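Long-range contacts in reticulocyte binding protein (Streptococcus agalactiae COH1, PDB 3FAW), which probably hydrolyses alpha-1,6 glycosidic linkages in pullulan and branched alpha-glucans as a secreted, cell-wall-anchored pullulanase: residues Tyr271-Arg276 / Ile617-Glu622; Ile313-Val318 / Met384-Asp389; Asp267-Glu272 / Leu308-Ile313; Asp452-Asp457 / Met481-Glu486. All coordinates share one frame; numbering follows the deposited sequence.

Contact 1 of 4, residues Tyr271-Arg276 / Ile617-Glu622; sequences YEAHVR and IHSGQE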
loop_
_atom_site.group_PDB
_atom_site.type_symbol
_atom_site.label_atom_id
_atom_site.label_comp_id
_atom_site.label_asym_id
_atom_site.label_seq_id
_atom_site.Cartn_x
_atom_site.Cartn_y
_atom_site.Cartn_z
ATOM N N TYR A 271 12.607 -0.349 3.027
ATOM C CA TYR A 271 12.565 0.767 3.969
ATOM C C TYR A 271 11.359 1.650 3.638
ATOM O O TYR A 271 11.312 2.249 2.562
ATOM C CB TYR A 271 13.869 1.565 3.860
ATOM C CG TYR A 271 14.038 2.676 4.875
ATOM C CD1 TYR A 271 14.529 2.411 6.152
ATOM C CD2 TYR A 271 13.728 3.998 4.549
ATOM C CE1 TYR A 271 14.693 3.436 7.085
ATOM C CE2 TYR A 271 13.883 5.023 5.470
ATOM C CZ TYR A 271 14.370 4.740 6.734
ATOM O OH TYR A 271 14.523 5.759 7.645
ATOM N N GLU A 272 10.391 1.724 4.557
ATOM C CA GLU A 272 9.133 2.450 4.315
ATOM C C GLU A 272 9.154 3.893 4.830
ATOM O O GLU A 272 9.137 4.123 6.041
ATOM C CB GLU A 272 7.948 1.704 4.939
ATOM C CG GLU A 272 6.573 2.282 4.546
ATOM C CD GLU A 272 5.457 1.909 5.511
ATOM O OE1 GLU A 272 5.723 1.769 6.722
ATOM O OE2 GLU A 272 4.301 1.768 5.059
ATOM N N ALA A 273 9.148 4.851 3.901
ATOM C CA ALA A 273 9.163 6.283 4.229
ATOM C C ALA A 273 8.054 7.087 3.533
ATOM O O ALA A 273 7.649 6.785 2.407
ATOM C CB ALA A 273 10.528 6.880 3.882
ATOM N N HIS A 274 7.574 8.112 4.232
ATOM C CA HIS A 274 6.672 9.126 3.687
ATOM C C HIS A 274 7.527 10.338 3.263
ATOM O O HIS A 274 8.424 10.758 3.998
ATOM C CB HIS A 274 5.674 9.517 4.778
ATOM C CG HIS A 274 4.545 10.381 4.317
ATOM N ND1 HIS A 274 4.682 11.735 4.098
ATOM C CD2 HIS A 274 3.242 10.094 4.090
ATOM C CE1 HIS A 274 3.517 12.238 3.730
ATOM N NE2 HIS A 274 2.626 11.264 3.718
ATOM N N VAL A 275 7.253 10.883 2.078
ATOM C CA VAL A 275 8.095 11.934 1.477
ATOM C C VAL A 275 8.152 13.219 2.309
ATOM O O VAL A 275 9.194 13.880 2.373
ATOM C CB VAL A 275 7.634 12.273 0.037
ATOM C CG1 VAL A 275 8.424 13.452 -0.528
ATOM C CG2 VAL A 275 7.784 11.055 -0.863
ATOM N N ARG A 276 7.030 13.567 2.931
ATOM C CA ARG A 276 6.971 14.684 3.875
ATOM C C ARG A 276 7.802 14.393 5.130
ATOM O O ARG A 276 8.706 15.161 5.475
ATOM C CB ARG A 276 5.517 14.966 4.270
ATOM C CG ARG A 276 5.320 16.125 5.246
ATOM C CD ARG A 276 5.638 17.451 4.594
ATOM N NE ARG A 276 5.297 18.583 5.455
ATOM C CZ ARG A 276 5.327 19.861 5.081
ATOM N NH1 ARG A 276 5.676 20.207 3.846
ATOM N NH2 ARG A 276 4.998 20.801 5.951
ATOM N N ILE A 617 11.542 -2.832 7.070
ATOM C CA ILE A 617 11.872 -1.896 8.141
ATOM C C ILE A 617 11.073 -0.603 7.970
ATOM O O ILE A 617 11.059 -0.014 6.890
ATOM C CB ILE A 617 13.389 -1.561 8.148
ATOM C CG1 ILE A 617 14.228 -2.822 8.399
ATOM C CG2 ILE A 617 13.710 -0.494 9.191
ATOM C CD1 ILE A 617 14.043 -3.445 9.777
ATOM N N HIS A 618 10.401 -0.172 9.034
ATOM C CA HIS A 618 9.703 1.117 9.043
ATOM C C HIS A 618 10.710 2.251 9.213
ATOM O O HIS A 618 11.614 2.154 10.037
ATOM C CB HIS A 618 8.676 1.151 10.181
ATOM C CG HIS A 618 7.977 2.469 10.339
ATOM N ND1 HIS A 618 7.842 3.283 11.411
ATOM C CD2 HIS A 618 7.293 3.079 9.311
ATOM C CE1 HIS A 618 7.093 4.364 11.014
ATOM N NE2 HIS A 618 6.777 4.217 9.741
ATOM N N SER A 619 10.559 3.329 8.447
ATOM C CA SER A 619 11.454 4.475 8.595
ATOM C C SER A 619 11.416 4.973 10.033
ATOM O O SER A 619 10.347 5.286 10.559
ATOM C CB SER A 619 11.081 5.607 7.638
ATOM O OG SER A 619 11.930 6.726 7.804
ATOM N N GLY A 620 12.587 5.016 10.664
ATOM C CA GLY A 620 12.705 5.403 12.064
ATOM C C GLY A 620 12.820 4.225 13.017
ATOM O O GLY A 620 13.197 4.395 14.179
ATOM N N GLN A 621 12.481 3.030 12.533
ATOM C CA GLN A 621 12.637 1.802 13.315
ATOM C C GLN A 621 14.110 1.575 13.659
ATOM O O GLN A 621 14.425 0.970 14.683
ATOM C CB GLN A 621 12.068 0.605 12.542
ATOM C CG GLN A 621 11.960 -0.703 13.332
ATOM C CD GLN A 621 11.408 -1.842 12.486
ATOM O OE1 GLN A 621 10.534 -1.637 11.641
ATOM N NE2 GLN A 621 11.923 -3.050 12.703
ATOM N N GLU A 622 15.001 2.068 12.801
ATOM C CA GLU A 622 16.445 1.952 13.021
ATOM C C GLU A 622 16.975 2.767 14.210
ATOM O O GLU A 622 17.987 2.391 14.783
ATOM C CB GLU A 622 17.239 2.297 11.744
ATOM C CG GLU A 622 17.313 3.784 11.366
ATOM C CD GLU A 622 16.163 4.250 10.484
ATOM O OE1 GLU A 622 15.047 3.680 10.571
ATOM O OE2 GLU A 622 16.378 5.203 9.704
HETATM O O HOH W 1 6.889 5.570 7.141
#
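The first torsions of Y271 and E622 aim their polar ends at each other. In Y271, CG is anti to the backbone N (chi1 -174°), and the ring extends toward the turn that follows I617-H618. In E622, CG stands between backbone N and carbonyl carbon (chi1 74°), and a bend at chi2 turns the carboxylate back to the phenol. This is the seam of the TIM barrel, where its first strand, 269-273, lies parallel to its last, 614-618. Y271 OH donates to E622 OE2 at 2.8 Å, on the syn lone pair. The carboxylate comes in at the ring edge, with the two planes 67° apart. S619 OG lies 2.8 Å from Y271 OH and may donate to it, and S619 N lies over one ring face. The carboxylate, and probably the serine, hold the buried phenol. The carboxylate is itself fixed. G620 N donates to E622 OE1 at 2.8 Å, and Y304 of helix 302-308 adds a bond to OE2. G620 sits in a type II turn from H618 to Q621, where its positive phi suits glycine. The strands are joined by E272 N to I617 O at 3.0 Å and by S619 N to E272 O at 2.9 Å. On the other face of the sheet, E272 OE1 approaches the edge of the H618 ring, 3.3 Å from CD2. E272 OE2 is bonded to H573. A water donates to E272 O at 2.9 Å and accepts a weak bond from H618 NE2 at the same length.

Contact 2 of 4, residues Ile313-Val318 / Met384-Asp389; sequences IQLLPV and MGVILD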
loop_
_atom_site.group_PDB
_atom_site.type_symbol
_atom_site.label_atom_id
_atom_site.label_comp_id
_atom_site.label_asym_id
_atom_site.label_seq_id
_atom_site.Cartn_x
_atom_site.Cartn_y
_atom_site.Cartn_z
ATOM N N ILE A 313 13.652 1.520 -1.258
ATOM C CA ILE A 313 12.940 2.575 -0.540
ATOM C C ILE A 313 11.469 2.548 -0.967
ATOM O O ILE A 313 11.149 2.744 -2.144
ATOM C CB ILE A 313 13.558 3.954 -0.815
ATOM C CG1 ILE A 313 15.038 3.960 -0.415
ATOM C CG2 ILE A 313 12.802 5.043 -0.069
ATOM C CD1 ILE A 313 15.797 5.207 -0.857
ATOM N N GLN A 314 10.589 2.264 -0.012
ATOM C CA GLN A 314 9.150 2.267 -0.244
ATOM C C GLN A 314 8.547 3.617 0.126
ATOM O O GLN A 314 8.691 4.078 1.263
ATOM C CB GLN A 314 8.484 1.161 0.567
ATOM C CG GLN A 314 6.982 1.033 0.343
ATOM C CD GLN A 314 6.410 -0.201 1.004
ATOM O OE1 GLN A 314 6.856 -1.328 0.746
ATOM N NE2 GLN A 314 5.417 -0.000 1.872
ATOM N N LEU A 315 7.872 4.249 -0.833
ATOM C CA LEU A 315 7.246 5.548 -0.604
ATOM C C LEU A 315 5.744 5.408 -0.403
ATOM O O LEU A 315 5.054 4.783 -1.212
ATOM C CB LEU A 315 7.512 6.497 -1.775
ATOM C CG LEU A 315 8.984 6.789 -2.085
ATOM C CD1 LEU A 315 9.089 7.620 -3.352
ATOM C CD2 LEU A 315 9.672 7.486 -0.916
ATOM N N LEU A 316 5.241 6.006 0.673
ATOM C CA LEU A 316 3.798 6.134 0.878
ATOM C C LEU A 316 3.173 6.850 -0.330
ATOM O O LEU A 316 3.886 7.522 -1.080
ATOM C CB LEU A 316 3.495 6.861 2.204
ATOM C CG LEU A 316 3.431 5.932 3.430
ATOM C CD1 LEU A 316 4.836 5.504 3.873
ATOM C CD2 LEU A 316 2.657 6.560 4.590
ATOM N N PRO A 317 1.847 6.699 -0.531
ATOM C CA PRO A 317 1.188 7.115 -1.772
ATOM C C PRO A 317 1.607 8.476 -2.355
ATOM O O PRO A 317 1.294 9.525 -1.790
ATOM C CB PRO A 317 -0.297 7.116 -1.383
ATOM C CG PRO A 317 -0.393 6.018 -0.407
ATOM C CD PRO A 317 0.872 6.119 0.412
ATOM N N VAL A 318 2.317 8.435 -3.481
ATOM C CA VAL A 318 2.730 9.642 -4.196
ATOM C C VAL A 318 1.735 10.016 -5.304
ATOM O O VAL A 318 1.815 11.108 -5.867
ATOM C CB VAL A 318 4.170 9.510 -4.788
ATOM C CG1 VAL A 318 5.184 9.241 -3.679
ATOM C CG2 VAL A 318 4.236 8.425 -5.852
ATOM N N MET A 384 20.291 1.450 -4.994
ATOM C CA MET A 384 19.014 1.104 -4.382
ATOM C C MET A 384 17.879 1.083 -5.408
ATOM O O MET A 384 18.062 1.462 -6.566
ATOM C CB MET A 384 18.700 2.089 -3.262
ATOM C CG MET A 384 19.596 1.924 -2.050
ATOM S SD MET A 384 19.169 3.070 -0.731
ATOM C CE MET A 384 19.815 4.606 -1.405
ATOM N N GLY A 385 16.718 0.606 -4.969
ATOM C CA GLY A 385 15.514 0.579 -5.792
ATOM C C GLY A 385 14.392 1.332 -5.111
ATOM O O GLY A 385 14.478 1.650 -3.925
ATOM N N VAL A 386 13.339 1.618 -5.870
ATOM C CA VAL A 386 12.170 2.321 -5.359
ATOM C C VAL A 386 10.931 1.430 -5.476
ATOM O O VAL A 386 10.764 0.713 -6.462
ATOM C CB VAL A 386 11.942 3.655 -6.112
ATOM C CG1 VAL A 386 11.506 3.401 -7.550
ATOM C CG2 VAL A 386 10.911 4.521 -5.385
ATOM N N ILE A 387 10.086 1.467 -4.448
ATOM C CA ILE A 387 8.810 0.755 -4.437
ATOM C C ILE A 387 7.705 1.770 -4.157
ATOM O O ILE A 387 7.829 2.571 -3.241
ATOM C CB ILE A 387 8.768 -0.344 -3.341
ATOM C CG1 ILE A 387 9.811 -1.426 -3.617
ATOM C CG2 ILE A 387 7.368 -0.964 -3.250
ATOM C CD1 ILE A 387 9.909 -2.481 -2.536
ATOM N N LEU A 388 6.632 1.735 -4.944
ATOM C CA LEU A 388 5.501 2.651 -4.745
ATOM C C LEU A 388 4.334 1.980 -4.028
ATOM O O LEU A 388 3.862 0.920 -4.432
ATOM C CB LEU A 388 5.002 3.208 -6.082
ATOM C CG LEU A 388 5.950 4.116 -6.870
ATOM C CD1 LEU A 388 5.224 4.718 -8.066
ATOM C CD2 LEU A 388 6.537 5.211 -5.989
ATOM N N ASP A 389 3.875 2.624 -2.963
ATOM C CA ASP A 389 2.637 2.263 -2.289
ATOM C C ASP A 389 1.466 2.696 -3.178
ATOM O O ASP A 389 1.408 3.849 -3.602
ATOM C CB ASP A 389 2.579 2.975 -0.935
ATOM C CG ASP A 389 1.542 2.401 -0.004
ATOM O OD1 ASP A 389 0.573 1.776 -0.473
ATOM O OD2 ASP A 389 1.701 2.581 1.218
HETATM O O HOH W 2 4.178 2.510 2.157
HETATM O O HOH W 3 3.541 5.417 -3.789
#
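I313 and G385 begin the backbone pairing of two neighbouring parallel strands of the TIM barrel, 312-315 and 385-390. I313 N donates to G385 O at 2.8 Å, and I387 N donates to I313 O at 2.8 Å. L315 N then reaches I387 O, and D389 N reaches L315 O. I313 and L315 thus each use both N and O, as expected for alternate residues of a parallel pair. The short segment axes differ in direction by 25°. Weaker CA-H...O contacts fill in between, such as Q314 CA to I387 O at 3.3 Å.

The apolar contacts lie mainly on the face carrying I313, L315, V386 and L388. I313 CD1 meets M384 SD at 4.0 Å, where the methionine chain bends at chi3 (-74°). L315 CD1 packs on V386 CG2. The V318 and L388 side chains cross at about a right angle and touch through CG2 and CD2. On the opposite face Q314 lies obliquely across I387.

Polar side chains meet through water. One water accepts from Q314 NE2 at 2.8 Å and donates to D389 OD2 at 2.6 Å. Q314 OE1 is buried 4.0 Å from I387 CG2 and has no polar partner in the model. D389 lies beside P317. Its OD2 is also bonded to Y346, and its OD1 forms a salt bridge with R455 of the next strand.

Around the pair, I379 of helix 367-381 touches both I313 and M384, and helix 302-308 covers I313. Strand 269-273 touches Q314 and L316.

Contact 3 of 4, residues Asp267-Glu272 / Leu308-Ile313; sequences DAVIYE and LGVTHI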
loop_
_atom_site.group_PDB
_atom_site.type_symbol
_atom_site.label_atom_id
_atom_site.label_comp_id
_atom_site.label_asym_id
_atom_site.label_seq_id
_atom_site.Cartn_x
_atom_site.Cartn_y
_atom_site.Cartn_z
ATOM N N ASP A 267 15.938 -11.381 -1.232
ATOM C CA ASP A 267 17.117 -10.521 -1.047
ATOM C C ASP A 267 16.764 -9.059 -0.731
ATOM O O ASP A 267 17.651 -8.261 -0.416
ATOM C CB ASP A 267 18.007 -10.553 -2.296
ATOM C CG ASP A 267 18.667 -11.903 -2.520
ATOM O OD1 ASP A 267 18.648 -12.748 -1.608
ATOM O OD2 ASP A 267 19.213 -12.115 -3.620
ATOM N N ALA A 268 15.482 -8.712 -0.818
ATOM C CA ALA A 268 15.039 -7.339 -0.578
ATOM C C ALA A 268 15.068 -6.966 0.906
ATOM O O ALA A 268 14.641 -7.744 1.765
ATOM C CB ALA A 268 13.637 -7.120 -1.145
ATOM N N VAL A 269 15.587 -5.773 1.190
ATOM C CA VAL A 269 15.475 -5.157 2.511
ATOM C C VAL A 269 14.782 -3.812 2.318
ATOM O O VAL A 269 15.401 -2.841 1.888
ATOM C CB VAL A 269 16.852 -4.979 3.175
ATOM C CG1 VAL A 269 16.704 -4.367 4.560
ATOM C CG2 VAL A 269 17.575 -6.320 3.248
ATOM N N ILE A 270 13.487 -3.773 2.628
ATOM C CA ILE A 270 12.624 -2.647 2.262
ATOM C C ILE A 270 12.538 -1.626 3.397
ATOM O O ILE A 270 12.409 -1.990 4.567
ATOM C CB ILE A 270 11.199 -3.143 1.874
ATOM C CG1 ILE A 270 11.278 -4.077 0.661
ATOM C CG2 ILE A 270 10.256 -1.971 1.587
ATOM C CD1 ILE A 270 9.950 -4.745 0.293
ATOM N N TYR A 271 12.607 -0.349 3.027
ATOM C CA TYR A 271 12.565 0.767 3.969
ATOM C C TYR A 271 11.359 1.650 3.638
ATOM O O TYR A 271 11.312 2.249 2.562
ATOM C CB TYR A 271 13.869 1.565 3.860
ATOM C CG TYR A 271 14.038 2.676 4.875
ATOM C CD1 TYR A 271 14.529 2.411 6.152
ATOM C CD2 TYR A 271 13.728 3.998 4.549
ATOM C CE1 TYR A 271 14.693 3.436 7.085
ATOM C CE2 TYR A 271 13.883 5.023 5.470
ATOM C CZ TYR A 271 14.370 4.740 6.734
ATOM O OH TYR A 271 14.523 5.759 7.645
ATOM N N GLU A 272 10.391 1.724 4.557
ATOM C CA GLU A 272 9.133 2.450 4.315
ATOM C C GLU A 272 9.154 3.893 4.830
ATOM O O GLU A 272 9.137 4.123 6.041
ATOM C CB GLU A 272 7.948 1.704 4.939
ATOM C CG GLU A 272 6.573 2.282 4.546
ATOM C CD GLU A 272 5.457 1.909 5.511
ATOM O OE1 GLU A 272 5.723 1.769 6.722
ATOM O OE2 GLU A 272 4.301 1.768 5.059
ATOM N N LEU A 308 22.885 3.194 5.464
ATOM C CA LEU A 308 22.047 2.304 6.275
ATOM C C LEU A 308 22.042 0.879 5.723
ATOM O O LEU A 308 22.107 -0.085 6.493
ATOM C CB LEU A 308 20.612 2.837 6.369
ATOM C CG LEU A 308 19.641 2.034 7.247
ATOM C CD1 LEU A 308 20.215 1.821 8.649
ATOM C CD2 LEU A 308 18.270 2.710 7.319
ATOM N N GLY A 309 21.946 0.763 4.396
ATOM C CA GLY A 309 22.155 -0.503 3.689
ATOM C C GLY A 309 20.916 -1.157 3.095
ATOM O O GLY A 309 20.997 -2.266 2.569
ATOM N N VAL A 310 19.772 -0.486 3.184
ATOM C CA VAL A 310 18.529 -1.008 2.619
ATOM C C VAL A 310 18.655 -1.116 1.100
ATOM O O VAL A 310 19.420 -0.372 0.479
ATOM C CB VAL A 310 17.314 -0.117 2.983
ATOM C CG1 VAL A 310 17.104 -0.101 4.493
ATOM C CG2 VAL A 310 17.495 1.305 2.439
ATOM N N THR A 311 17.921 -2.053 0.509
ATOM C CA THR A 311 17.966 -2.265 -0.943
ATOM C C THR A 311 16.884 -1.455 -1.659
ATOM O O THR A 311 17.124 -0.917 -2.744
ATOM C CB THR A 311 17.792 -3.756 -1.307
ATOM O OG1 THR A 311 16.481 -4.206 -0.933
ATOM C CG2 THR A 311 18.847 -4.605 -0.610
ATOM N N HIS A 312 15.703 -1.378 -1.039
ATOM C CA HIS A 312 14.534 -0.714 -1.619
ATOM C C HIS A 312 13.946 0.354 -0.691
ATOM O O HIS A 312 13.755 0.123 0.507
ATOM C CB HIS A 312 13.442 -1.743 -1.927
ATOM C CG HIS A 312 13.779 -2.669 -3.052
ATOM N ND1 HIS A 312 14.644 -3.732 -2.907
ATOM C CD2 HIS A 312 13.352 -2.705 -4.338
ATOM C CE1 HIS A 312 14.741 -4.378 -4.056
ATOM N NE2 HIS A 312 13.967 -3.774 -4.941
ATOM N N ILE A 313 13.652 1.520 -1.258
ATOM C CA ILE A 313 12.940 2.575 -0.540
ATOM C C ILE A 313 11.469 2.548 -0.967
ATOM O O ILE A 313 11.149 2.744 -2.144
ATOM C CB ILE A 313 13.558 3.954 -0.815
ATOM C CG1 ILE A 313 15.038 3.960 -0.415
ATOM C CG2 ILE A 313 12.802 5.043 -0.069
ATOM C CD1 ILE A 313 15.797 5.207 -0.857
#
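V269 and T311 share the first shell of this contact. V269 N donates to T311 OG1 at 2.8 Å, and the bond is nearly straight at 163°. V269 O receives two N-H groups. T311 N comes in the carbonyl plane on a lone pair at 3.0 Å. H312 N comes from above that plane at 3.3 Å. Y271 N continues the pairing with H312 O at 2.8 Å. These bonds start the parallel pairing of strands 269-273 and 312-315, the first two of the TIM barrel.

T311 is set for this by its chi1 of 65°, which places OG1 between its own backbone N and carbonyl carbon. H312 ND1 is hydrogen-bonded to T311 OG1 at 2.7 Å, and OG1 lies in the plane of the imidazole at its edge. A268 CB touches the same ring obliquely.

The apolar part lies nearer Y271. V310 CG1 meets Y271 CB at 3.7 Å. L308, the last residue of helix 302-308, crosses the tyrosine at about a right angle, with CD2 3.7 Å from CE1. G309, just after the helix, has a positive phi, and the chain then turns into the strand. Further out, helix 685-703 touches L308 and T311, and F262 meets the H312 ring.

The chemistry implies a side-chain start to the strand pair: a buried threonine hydroxyl takes the N-H of V269, and H312 holds that hydroxyl in place.

Contact 4 of 4, residues Asp452-Asp457 / Met481-Glu486; sequences DGFRFD and MIMIGE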
loop_
_atom_site.group_PDB
_atom_site.type_symbol
_atom_site.label_atom_id
_atom_site.label_comp_id
_atom_site.label_asym_id
_atom_site.label_seq_id
_atom_site.Cartn_x
_atom_site.Cartn_y
_atom_site.Cartn_z
ATOM N N ASP A 452 10.745 -0.153 -9.339
ATOM C CA ASP A 452 11.329 -1.478 -9.127
ATOM C C ASP A 452 10.411 -2.426 -8.359
ATOM O O ASP A 452 10.698 -3.615 -8.250
ATOM C CB ASP A 452 12.661 -1.335 -8.407
ATOM C CG ASP A 452 13.601 -0.409 -9.136
ATOM O OD1 ASP A 452 14.115 -0.810 -10.203
ATOM O OD2 ASP A 452 13.804 0.724 -8.651
ATOM N N GLY A 453 9.311 -1.898 -7.833
ATOM C CA GLY A 453 8.344 -2.709 -7.112
ATOM C C GLY A 453 7.130 -1.922 -6.678
ATOM O O GLY A 453 7.103 -0.699 -6.800
ATOM N N PHE A 454 6.126 -2.632 -6.168
ATOM C CA PHE A 454 4.877 -2.022 -5.712
ATOM C C PHE A 454 4.395 -2.659 -4.413
ATOM O O PHE A 454 4.559 -3.872 -4.211
ATOM C CB PHE A 454 3.784 -2.173 -6.783
ATOM C CG PHE A 454 4.069 -1.417 -8.048
ATOM C CD1 PHE A 454 3.701 -0.082 -8.175
ATOM C CD2 PHE A 454 4.714 -2.038 -9.109
ATOM C CE1 PHE A 454 3.968 0.618 -9.341
ATOM C CE2 PHE A 454 4.988 -1.347 -10.272
ATOM C CZ PHE A 454 4.619 -0.015 -10.390
ATOM N N ARG A 455 3.803 -1.841 -3.542
ATOM C CA ARG A 455 3.122 -2.325 -2.335
ATOM C C ARG A 455 1.631 -2.033 -2.431
ATOM O O ARG A 455 1.240 -0.883 -2.579
ATOM C CB ARG A 455 3.668 -1.673 -1.056
ATOM C CG ARG A 455 3.233 -2.420 0.211
ATOM C CD ARG A 455 2.788 -1.553 1.378
ATOM N NE ARG A 455 1.535 -0.846 1.149
ATOM C CZ ARG A 455 0.660 -0.493 2.096
ATOM N NH1 ARG A 455 0.841 -0.786 3.377
ATOM N NH2 ARG A 455 -0.436 0.155 1.748
ATOM N N PHE A 456 0.805 -3.069 -2.324
ATOM C CA PHE A 456 -0.643 -2.914 -2.439
ATOM C C PHE A 456 -1.321 -2.736 -1.076
ATOM O O PHE A 456 -1.186 -3.570 -0.186
ATOM C CB PHE A 456 -1.264 -4.110 -3.160
ATOM C CG PHE A 456 -0.944 -4.171 -4.632
ATOM C CD1 PHE A 456 -1.680 -3.428 -5.544
ATOM C CD2 PHE A 456 0.077 -4.989 -5.106
ATOM C CE1 PHE A 456 -1.393 -3.489 -6.905
ATOM C CE2 PHE A 456 0.368 -5.054 -6.461
ATOM C CZ PHE A 456 -0.364 -4.306 -7.361
ATOM N N ASP A 457 -2.048 -1.631 -0.937
ATOM C CA ASP A 457 -2.849 -1.363 0.243
ATOM C C ASP A 457 -4.093 -2.249 0.196
ATOM O O ASP A 457 -4.749 -2.355 -0.848
ATOM C CB ASP A 457 -3.250 0.115 0.280
ATOM C CG ASP A 457 -3.817 0.536 1.622
ATOM O OD1 ASP A 457 -3.070 0.563 2.626
ATOM O OD2 ASP A 457 -5.017 0.852 1.669
ATOM N N MET A 481 11.279 -7.062 -11.120
ATOM C CA MET A 481 10.101 -6.565 -10.397
ATOM C C MET A 481 9.799 -7.389 -9.146
ATOM O O MET A 481 9.836 -8.624 -9.172
ATOM C CB MET A 481 8.890 -6.584 -11.339
ATOM C CG MET A 481 7.535 -6.268 -10.710
ATOM S SD MET A 481 7.372 -4.573 -10.131
ATOM C CE MET A 481 7.953 -3.639 -11.548
ATOM N N ILE A 482 9.509 -6.703 -8.043
ATOM C CA ILE A 482 8.966 -7.370 -6.860
ATOM C C ILE A 482 7.689 -6.681 -6.407
ATOM O O ILE A 482 7.541 -5.470 -6.550
ATOM C CB ILE A 482 9.989 -7.468 -5.699
ATOM C CG1 ILE A 482 10.403 -6.087 -5.182
ATOM C CG2 ILE A 482 11.215 -8.262 -6.147
ATOM C CD1 ILE A 482 11.221 -6.157 -3.890
ATOM N N MET A 483 6.759 -7.457 -5.869
ATOM C CA MET A 483 5.518 -6.887 -5.344
ATOM C C MET A 483 5.198 -7.459 -3.976
ATOM O O MET A 483 5.468 -8.632 -3.697
ATOM C CB MET A 483 4.354 -7.139 -6.310
ATOM C CG MET A 483 4.371 -6.248 -7.543
ATOM S SD MET A 483 3.046 -6.622 -8.711
ATOM C CE MET A 483 3.239 -5.269 -9.874
ATOM N N ILE A 484 4.628 -6.613 -3.125
ATOM C CA ILE A 484 4.142 -7.027 -1.817
ATOM C C ILE A 484 2.802 -6.339 -1.535
ATOM O O ILE A 484 2.398 -5.429 -2.258
ATOM C CB ILE A 484 5.163 -6.700 -0.700
ATOM C CG1 ILE A 484 5.304 -5.185 -0.518
ATOM C CG2 ILE A 484 6.526 -7.306 -1.020
ATOM C CD1 ILE A 484 6.208 -4.784 0.623
ATOM N N GLY A 485 2.109 -6.775 -0.490
ATOM C CA GLY A 485 0.866 -6.116 -0.098
ATOM C C GLY A 485 0.273 -6.616 1.196
ATOM O O GLY A 485 0.639 -7.678 1.692
ATOM N N GLU A 486 -0.652 -5.833 1.744
ATOM C CA GLU A 486 -1.436 -6.265 2.890
ATOM C C GLU A 486 -2.435 -7.327 2.450
ATOM O O GLU A 486 -3.433 -7.011 1.806
ATOM C CB GLU A 486 -2.198 -5.096 3.499
ATOM C CG GLU A 486 -1.331 -4.044 4.147
ATOM C CD GLU A 486 -2.157 -2.905 4.698
ATOM O OE1 GLU A 486 -3.005 -2.360 3.945
ATOM O OE2 GLU A 486 -1.962 -2.561 5.884
#
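The contact reaches the C-terminal rim of barrel strands 453-456 and 482-485, where enzymes of the alpha-amylase family carry their active site. D457 OD1 and E486 OE1 stand 3.2 Å apart there, their carboxylates side by side without a hydrogen bond between them. R455 NH2 makes a salt bridge to D457 OD1 at 2.8 Å, on the anti lone pair. R455 CG is anti to the backbone N (chi1 -165°), and bends at chi2 and chi3 carry the guanidinium to the aspartate. E486 OE1 accepts from M458 N.

The two strands are parallel and belong to one beta-alpha-beta unit, crossing over through helix 464-477. The sequence G-F-R-F-D matches the family motif on the strand that here is 453-456, whose aspartate is the nucleophile in relatives. The glutamate after the strand that here is 482-485 is their acid/base, so D457 and E486 are consistent with these roles.

Along the strands, I484 N donates to F454 O at 2.9 Å, F456 N to I484 O at 2.8 Å, and E486 N to F456 O. On one face R455 CG packs on I484 CG1 at 3.5 Å. On the other, two Met-aromatic contacts form, both with sulfur at the ring edge. M481 SD lies 5.0 Å from the F454 ring centroid, and M483 SD lies in the plane of the F456 ring. M483 CE meets F454 CD2 at 3.6 Å.

In the fold
From the N terminus, contact 3 closes first, over the short loop from 267-272 to 308-313. I313 is shared with contact 2, which opens there and closes at 384-389. Contact 4 follows in series, joining 452-457 to 481-486. Contact 1 starts on the stretch that contact 3 uses, sharing Y271 and E272, and closes the longest loop, at 617-622. Contacts 2 and 4 nest inside it. Together they join strands 269-273 with 312-315, 312-315 with 385-390, 453-456 with 482-485, and 614-618 with 269-273. Contacts 2 and 4 are linked by L388 O to R455 N. Contacts 3 and 4 meet across the barrel interior, through I270 and I484.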